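Local coordinates for transcription regulator (Haloarcula marismortui ATCC 43049, PDB 3CRJ), which probably binds regulatory DNA through a helix-turn-helix motif and represses transcription as a member of the TetR family, at residues T82-P85 and E86-L89; L93-L96 and L97-Q101; A186-T189 and A190-A194. One frame throughout, in Å; residues are numbered along the deposited sequence.

How the contacts relate
Along the chain the three contacts come in series; none nests in or crosses another, and each is made by neighbouring residues. Contact 1 turns the loop that follows helix 58-78 into the start of helix 85-97. Contact 2 lies at the other end of that helix, about 16 Å from contact 1 between centres, where the chain leaves for helix 104-115. Contact 3 comes much later, inside helix 181-198, and closes no loop. It nevertheless meets contact 2 directly: Asp94 forms a salt bridge with Arg187, whose aliphatic part packs on Leu97 and Val98. Helix 85-97 is thereby tied to the last helix, whose other side faces the second subunit.

Contact 1: residues T82-P85 and E86-L89; sequences TTDP and EARL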
loop_
_atom_site.group_PDB
_atom_site.type_symbol
_atom_site.label_atom_id
_atom_site.label_comp_id
_atom_site.label_asym_id
_atom_site.label_seq_id
_atom_site.Cartn_x
_atom_site.Cartn_y
_atom_site.Cartn_z
ATOM N N THR A 82 -15.155 -15.865 -19.895
ATOM C CA THR A 82 -16.533 -15.653 -19.499
ATOM C C THR A 82 -16.916 -14.177 -19.691
ATOM O O THR A 82 -16.184 -13.258 -19.289
ATOM C CB THR A 82 -16.860 -16.164 -18.070
ATOM O OG1 THR A 82 -18.277 -16.313 -17.937
ATOM C CG2 THR A 82 -16.408 -15.198 -17.032
ATOM N N THR A 83 -18.054 -13.976 -20.349
ATOM C CA THR A 83 -18.566 -12.644 -20.636
ATOM C C THR A 83 -19.743 -12.278 -19.731
ATOM O O THR A 83 -20.220 -11.157 -19.782
ATOM C CB THR A 83 -18.947 -12.475 -22.140
ATOM O OG1 THR A 83 -20.146 -11.699 -22.238
ATOM C CG2 THR A 83 -19.203 -13.833 -22.819
ATOM N N ASP A 84 -20.209 -13.224 -18.916
ATOM C CA ASP A 84 -21.218 -12.955 -17.881
ATOM C C ASP A 84 -20.694 -11.965 -16.830
ATOM O O ASP A 84 -19.757 -12.280 -16.083
ATOM C CB ASP A 84 -21.657 -14.248 -17.192
ATOM C CG ASP A 84 -22.630 -13.997 -16.045
ATOM O OD1 ASP A 84 -22.239 -13.495 -14.954
ATOM O OD2 ASP A 84 -23.811 -14.312 -16.240
ATOM N N PRO A 85 -21.307 -10.775 -16.769
ATOM C CA PRO A 85 -20.821 -9.699 -15.937
ATOM C C PRO A 85 -20.635 -10.075 -14.467
ATOM O O PRO A 85 -19.592 -9.743 -13.901
ATOM C CB PRO A 85 -21.880 -8.602 -16.108
ATOM C CG PRO A 85 -23.048 -9.260 -16.686
ATOM C CD PRO A 85 -22.505 -10.373 -17.520
ATOM N N GLU A 86 -21.598 -10.766 -13.857
ATOM C CA GLU A 86 -21.454 -11.145 -12.455
ATOM C C GLU A 86 -20.282 -12.119 -12.325
ATOM O O GLU A 86 -19.371 -11.905 -11.498
ATOM C CB GLU A 86 -22.732 -11.765 -11.878
ATOM C CG GLU A 86 -23.981 -11.645 -12.792
ATOM C CD GLU A 86 -25.297 -11.912 -12.047
ATOM O OE1 GLU A 86 -25.366 -11.504 -10.850
ATOM O OE2 GLU A 86 -26.236 -12.521 -12.654
ATOM N N ALA A 87 -20.285 -13.176 -13.147
ATOM C CA ALA A 87 -19.244 -14.214 -13.038
ATOM C C ALA A 87 -17.844 -13.691 -13.356
ATOM O O ALA A 87 -16.848 -14.190 -12.829
ATOM C CB ALA A 87 -19.572 -15.408 -13.888
ATOM N N ARG A 88 -17.779 -12.674 -14.205
ATOM C CA ARG A 88 -16.505 -12.187 -14.684
ATOM C C ARG A 88 -15.865 -11.250 -13.681
ATOM O O ARG A 88 -14.635 -11.273 -13.489
ATOM C CB ARG A 88 -16.671 -11.489 -16.030
ATOM C CG ARG A 88 -15.381 -11.443 -16.828
ATOM C CD ARG A 88 -15.394 -10.423 -17.975
ATOM N NE ARG A 88 -14.028 -10.181 -18.436
ATOM C CZ ARG A 88 -13.339 -11.010 -19.211
ATOM N NH1 ARG A 88 -13.888 -12.148 -19.653
ATOM N NH2 ARG A 88 -12.093 -10.689 -19.552
ATOM N N LEU A 89 -16.690 -10.419 -13.051
ATOM C CA LEU A 89 -16.195 -9.545 -12.017
ATOM C C LEU A 89 -15.543 -10.444 -10.996
ATOM O O LEU A 89 -14.329 -10.330 -10.716
ATOM C CB LEU A 89 -17.308 -8.713 -11.380
ATOM C CG LEU A 89 -16.837 -7.568 -10.467
ATOM C CD1 LEU A 89 -15.662 -6.721 -11.046
ATOM C CD2 LEU A 89 -17.965 -6.674 -10.090
#
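Asp84 and Arg88 make the first backbone bond of helix 85-97: Arg88 N donates to Asp84 O at 2.8 Å. Leu89 N follows by bonding to Pro85 O (3.1 Å). The loop before these turns bends so that the carbonyl of Thr82 comes to lie alongside the side chain of Arg88.

Asp84 occupies the N-cap. Its CG stands anti to its own backbone N (chi1 176°), and this turns OD1 back over the opening turn, where it accepts from Ala87 N at 2.7 Å. The bond is very straight, 176° at the hydrogen, and reaches the oxygen on the anti side of the carboxylate, close to its plane. Aspartate suits the position because its short chain can replace the carbonyl that a preceding turn would have supplied. Pro85 suits the next one: the first turn needs no N-H there, and the ring covers His144, Val150 and Phe151.

Arg88 reaches the other way. Its chain is extended from CG to NE and slides antiparallel past Thr82, whose methyl CG2 lies 3.8 Å from Arg88 CA. At the far end NH1 donates to Thr82 O at 2.6 Å, with the oxygen lying in the guanidinium plane, at its edge. The same NH1 also bonds to Val80 O, so one nitrogen gathers two loop carbonyls. The carboxylates of Asp84 and Glu86, both near the amino end of the helix, probably interact favourably with its dipole.

An aspartate N-cap followed by proline at the first helical position is a classic helix start, and here it opens helix 85-97 against helix 121-148.

Contact 2: residues L93-L96 and L97-Q101; sequences LDEL and LVKPQ
Glu95 and Lys99, one turn apart, form a salt bridge in which Lys99 NZ lies 3.0 Å from Glu95 OE2. The ammonium comes from above the carboxylate plane, and the two chains cross at a slant. Bends at chi2 and chi4 fold Lys99 back over its partner, bringing its methylenes alongside the Glu95 carboxylate.

Much of the backbone bonding beneath meets at Asp94 O. It accepts from Val98 N at 2.7 Å, in the carbonyl plane on a lone pair, and from Leu97 N at 3.2 Å, which sits above that plane; Lys99 N adds a weak bond. Leu97 N also makes a weak bond to Leu93 O. Val98 lies alongside Asp94, pointing the same way, with its CG2 3.9 Å from Asp94 CB. Pro100, which has no N-H to offer, instead sets its ring CG against Leu96 O. One step on, Gln101 NE2 donates to Leu97 O at 2.7 Å and holds the exit turn together.

Further out, Asp94 OD1 makes a salt bridge with Arg187 NE of helix 181-198, while Leu96 is buried against Phe73, Val134 and Met137. Leucine packing and that salt bridge together join the helix to its neighbours; the shared and weak bonds, and a proline without an N-H, are consistent with the regular pattern loosening as the chain turns toward helix 104-115.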
loop_
_atom_site.group_PDB
_atom_site.type_symbol
_atom_site.label_atom_id
_atom_site.label_comp_id
_atom_site.label_asym_id
_atom_site.label_seq_id
_atom_site.Cartn_x
_atom_site.Cartn_y
_atom_site.Cartn_z
ATOM N N LEU A 93 -11.752 -10.419 -9.614
ATOM C CA LEU A 93 -11.436 -10.200 -8.225
ATOM C C LEU A 93 -10.686 -11.370 -7.629
ATOM O O LEU A 93 -9.735 -11.150 -6.881
ATOM C CB LEU A 93 -12.678 -9.897 -7.405
ATOM C CG LEU A 93 -13.253 -8.552 -7.810
ATOM C CD1 LEU A 93 -14.643 -8.371 -7.176
ATOM C CD2 LEU A 93 -12.246 -7.412 -7.472
ATOM N N ASP A 94 -11.102 -12.597 -7.948
ATOM C CA ASP A 94 -10.366 -13.767 -7.492
ATOM C C ASP A 94 -8.943 -13.701 -7.981
ATOM O O ASP A 94 -8.012 -13.856 -7.206
ATOM C CB ASP A 94 -11.000 -15.041 -7.974
ATOM C CG ASP A 94 -12.314 -15.306 -7.315
ATOM O OD1 ASP A 94 -12.722 -14.524 -6.415
ATOM O OD2 ASP A 94 -12.956 -16.300 -7.725
ATOM N N GLU A 95 -8.779 -13.415 -9.261
ATOM C CA GLU A 95 -7.463 -13.312 -9.853
ATOM C C GLU A 95 -6.561 -12.310 -9.124
ATOM O O GLU A 95 -5.380 -12.575 -8.903
ATOM C CB GLU A 95 -7.585 -12.958 -11.320
ATOM C CG GLU A 95 -6.543 -13.618 -12.146
ATOM C CD GLU A 95 -6.625 -15.137 -12.091
ATOM O OE1 GLU A 95 -5.557 -15.774 -11.912
ATOM O OE2 GLU A 95 -7.752 -15.692 -12.219
ATOM N N LEU A 96 -7.120 -11.184 -8.720
ATOM C CA LEU A 96 -6.329 -10.130 -8.107
ATOM C C LEU A 96 -6.144 -10.349 -6.603
ATOM O O LEU A 96 -5.186 -9.848 -6.015
ATOM C CB LEU A 96 -6.994 -8.773 -8.345
ATOM C CG LEU A 96 -7.058 -8.202 -9.756
ATOM C CD1 LEU A 96 -8.378 -7.483 -9.997
ATOM C CD2 LEU A 96 -5.888 -7.280 -9.947
ATOM N N LEU A 97 -7.048 -11.104 -5.984
ATOM C CA LEU A 97 -7.073 -11.200 -4.514
ATOM C C LEU A 97 -6.903 -12.592 -3.926
ATOM O O LEU A 97 -6.417 -12.708 -2.824
ATOM C CB LEU A 97 -8.318 -10.528 -3.922
ATOM C CG LEU A 97 -8.249 -9.122 -3.320
ATOM C CD1 LEU A 97 -6.984 -8.389 -3.670
ATOM C CD2 LEU A 97 -9.470 -8.321 -3.717
ATOM N N VAL A 98 -7.293 -13.648 -4.629
ATOM C CA VAL A 98 -7.060 -14.994 -4.092
ATOM C C VAL A 98 -5.766 -15.650 -4.593
ATOM O O VAL A 98 -5.017 -16.218 -3.799
ATOM C CB VAL A 98 -8.293 -15.914 -4.233
ATOM C CG1 VAL A 98 -9.552 -15.096 -4.035
ATOM C CG2 VAL A 98 -8.306 -16.603 -5.582
ATOM N N LYS A 99 -5.495 -15.557 -5.893
ATOM C CA LYS A 99 -4.251 -16.105 -6.470
ATOM C C LYS A 99 -2.961 -15.646 -5.762
ATOM O O LYS A 99 -2.093 -16.488 -5.515
ATOM C CB LYS A 99 -4.139 -15.819 -7.983
ATOM C CG LYS A 99 -5.302 -16.335 -8.821
ATOM C CD LYS A 99 -5.404 -17.882 -8.844
ATOM C CE LYS A 99 -6.441 -18.395 -9.874
ATOM N NZ LYS A 99 -7.731 -17.645 -9.911
ATOM N N PRO A 100 -2.825 -14.323 -5.446
ATOM C CA PRO A 100 -1.586 -13.817 -4.828
ATOM C C PRO A 100 -1.370 -14.251 -3.377
ATOM O O PRO A 100 -0.336 -13.882 -2.772
ATOM C CB PRO A 100 -1.732 -12.291 -4.901
ATOM C CG PRO A 100 -2.850 -12.051 -5.841
ATOM C CD PRO A 100 -3.768 -13.217 -5.665
ATOM N N GLN A 101 -2.317 -15.028 -2.832
ATOM C CA GLN A 101 -2.138 -15.653 -1.517
ATOM C C GLN A 101 -1.079 -16.761 -1.545
ATOM O O GLN A 101 -0.925 -17.474 -0.544
ATOM C CB GLN A 101 -3.477 -16.121 -0.908
ATOM C CG GLN A 101 -4.328 -14.949 -0.349
ATOM C CD GLN A 101 -5.815 -15.272 -0.135
ATOM O OE1 GLN A 101 -6.174 -16.176 0.619
ATOM N NE2 GLN A 101 -6.680 -14.494 -0.767
#

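Contact 3: residues A186-T189 and A190-A194; sequences ARQT and ASEYA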
loop_
_atom_site.group_PDB
_atom_site.type_symbol
_atom_site.label_atom_id
_atom_site.label_comp_id
_atom_site.label_asym_id
_atom_site.label_seq_id
_atom_site.Cartn_x
_atom_site.Cartn_y
_atom_site.Cartn_z
ATOM N N ALA A 186 -9.929 -8.719 2.364
ATOM C CA ALA A 186 -10.140 -7.740 1.282
ATOM C C ALA A 186 -10.984 -8.286 0.132
ATOM O O ALA A 186 -11.780 -7.560 -0.458
ATOM C CB ALA A 186 -8.829 -7.190 0.756
ATOM N N ARG A 187 -10.819 -9.567 -0.173
ATOM C CA ARG A 187 -11.669 -10.213 -1.152
ATOM C C ARG A 187 -13.113 -10.046 -0.750
ATOM O O ARG A 187 -13.947 -9.752 -1.610
ATOM C CB ARG A 187 -11.310 -11.706 -1.305
ATOM C CG ARG A 187 -12.025 -12.410 -2.444
ATOM C CD ARG A 187 -12.011 -11.549 -3.742
ATOM N NE ARG A 187 -12.887 -12.077 -4.798
ATOM C CZ ARG A 187 -14.171 -11.757 -4.959
ATOM N NH1 ARG A 187 -14.768 -10.902 -4.128
ATOM N NH2 ARG A 187 -14.869 -12.302 -5.953
ATOM N N GLN A 188 -13.414 -10.214 0.539
ATOM C CA GLN A 188 -14.787 -10.077 1.060
ATOM C C GLN A 188 -15.266 -8.629 1.043
ATOM O O GLN A 188 -16.436 -8.344 0.692
ATOM C CB GLN A 188 -14.908 -10.608 2.482
ATOM C CG GLN A 188 -16.360 -10.597 2.935
ATOM C CD GLN A 188 -16.573 -11.161 4.329
ATOM O OE1 GLN A 188 -15.993 -12.181 4.684
ATOM N NE2 GLN A 188 -17.411 -10.498 5.121
ATOM N N THR A 189 -14.362 -7.719 1.429
ATOM C CA THR A 189 -14.625 -6.293 1.299
ATOM C C THR A 189 -14.989 -5.963 -0.155
ATOM O O THR A 189 -16.060 -5.380 -0.417
ATOM C CB THR A 189 -13.418 -5.496 1.734
ATOM O OG1 THR A 189 -13.119 -5.821 3.092
ATOM C CG2 THR A 189 -13.678 -4.002 1.616
ATOM N N ALA A 190 -14.141 -6.375 -1.099
ATOM C CA ALA A 190 -14.457 -6.212 -2.512
ATOM C C ALA A 190 -15.857 -6.732 -2.889
ATOM O O ALA A 190 -16.584 -6.034 -3.572
ATOM C CB ALA A 190 -13.390 -6.848 -3.394
ATOM N N SER A 191 -16.258 -7.928 -2.463
ATOM C CA SER A 191 -17.619 -8.368 -2.805
ATOM C C SER A 191 -18.698 -7.520 -2.150
ATOM O O SER A 191 -19.616 -7.073 -2.825
ATOM C CB SER A 191 -17.876 -9.856 -2.530
ATOM O OG SER A 191 -17.738 -10.556 -3.757
ATOM N N GLU A 192 -18.574 -7.273 -0.847
ATOM C CA GLU A 192 -19.541 -6.435 -0.153
ATOM C C GLU A 192 -19.648 -5.087 -0.844
ATOM O O GLU A 192 -20.760 -4.621 -1.148
ATOM C CB GLU A 192 -19.168 -6.264 1.320
ATOM C CG GLU A 192 -19.387 -7.490 2.162
ATOM C CD GLU A 192 -18.580 -7.483 3.441
ATOM O OE1 GLU A 192 -17.618 -6.701 3.557
ATOM O OE2 GLU A 192 -18.889 -8.284 4.345
ATOM N N TYR A 193 -18.499 -4.480 -1.136
ATOM C CA TYR A 193 -18.507 -3.163 -1.741
ATOM C C TYR A 193 -19.237 -3.188 -3.061
ATOM O O TYR A 193 -20.094 -2.327 -3.323
ATOM C CB TYR A 193 -17.107 -2.596 -1.971
ATOM C CG TYR A 193 -17.208 -1.257 -2.649
ATOM C CD1 TYR A 193 -17.671 -0.141 -1.949
ATOM C CD2 TYR A 193 -16.914 -1.118 -3.997
ATOM C CE1 TYR A 193 -17.805 1.070 -2.559
ATOM C CE2 TYR A 193 -17.059 0.097 -4.638
ATOM C CZ TYR A 193 -17.508 1.188 -3.911
ATOM O OH TYR A 193 -17.668 2.401 -4.539
ATOM N N ALA A 194 -18.882 -4.165 -3.893
ATOM C CA ALA A 194 -19.391 -4.246 -5.252
ATOM C C ALA A 194 -20.896 -4.502 -5.246
ATOM O O ALA A 194 -21.636 -3.958 -6.080
ATOM C CB ALA A 194 -18.694 -5.336 -5.982
#
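Arg187 turns an edge of its guanidinium to Ser191: NH1 donates to Ser191 OG at 3.0 Å, with the hydroxyl oxygen near the guanidinium plane. At Gln188 the amide also works edge-on, since NE2 donates to Glu192 OE2 at 2.8 Å within the amide plane. The carboxylate, however, is met from above its own plane, and the two flat groups stand 87° apart. Gln188 reaches it with an extended chain, CG anti to the backbone N (chi1 -174°).

Regular helical bonds lie beneath, such as Tyr193 N to Thr189 O at 2.7 Å. Alanine at Ala186 and Ala190 keeps the helix close to Ala170 and Leu163 of helix 156-176. The main polar partner of Arg187 is Asp94, whose OD1 forms a salt bridge with NE; NH2 bonds to Asn90 OD1.

Across the dimer interface, Glu192 OE1 accepts from Tyr193 OH and bonds to His158 NE2, both of the second subunit. With an alanine in place of Glu192, Gln188 NE2 would probably lose its acceptor, and Tyr193 and His158 of the second subunit their carboxylate partner. One carboxylate thus serves both chains: OE2 fastens a turn of its own helix, and OE1 joins the subunits.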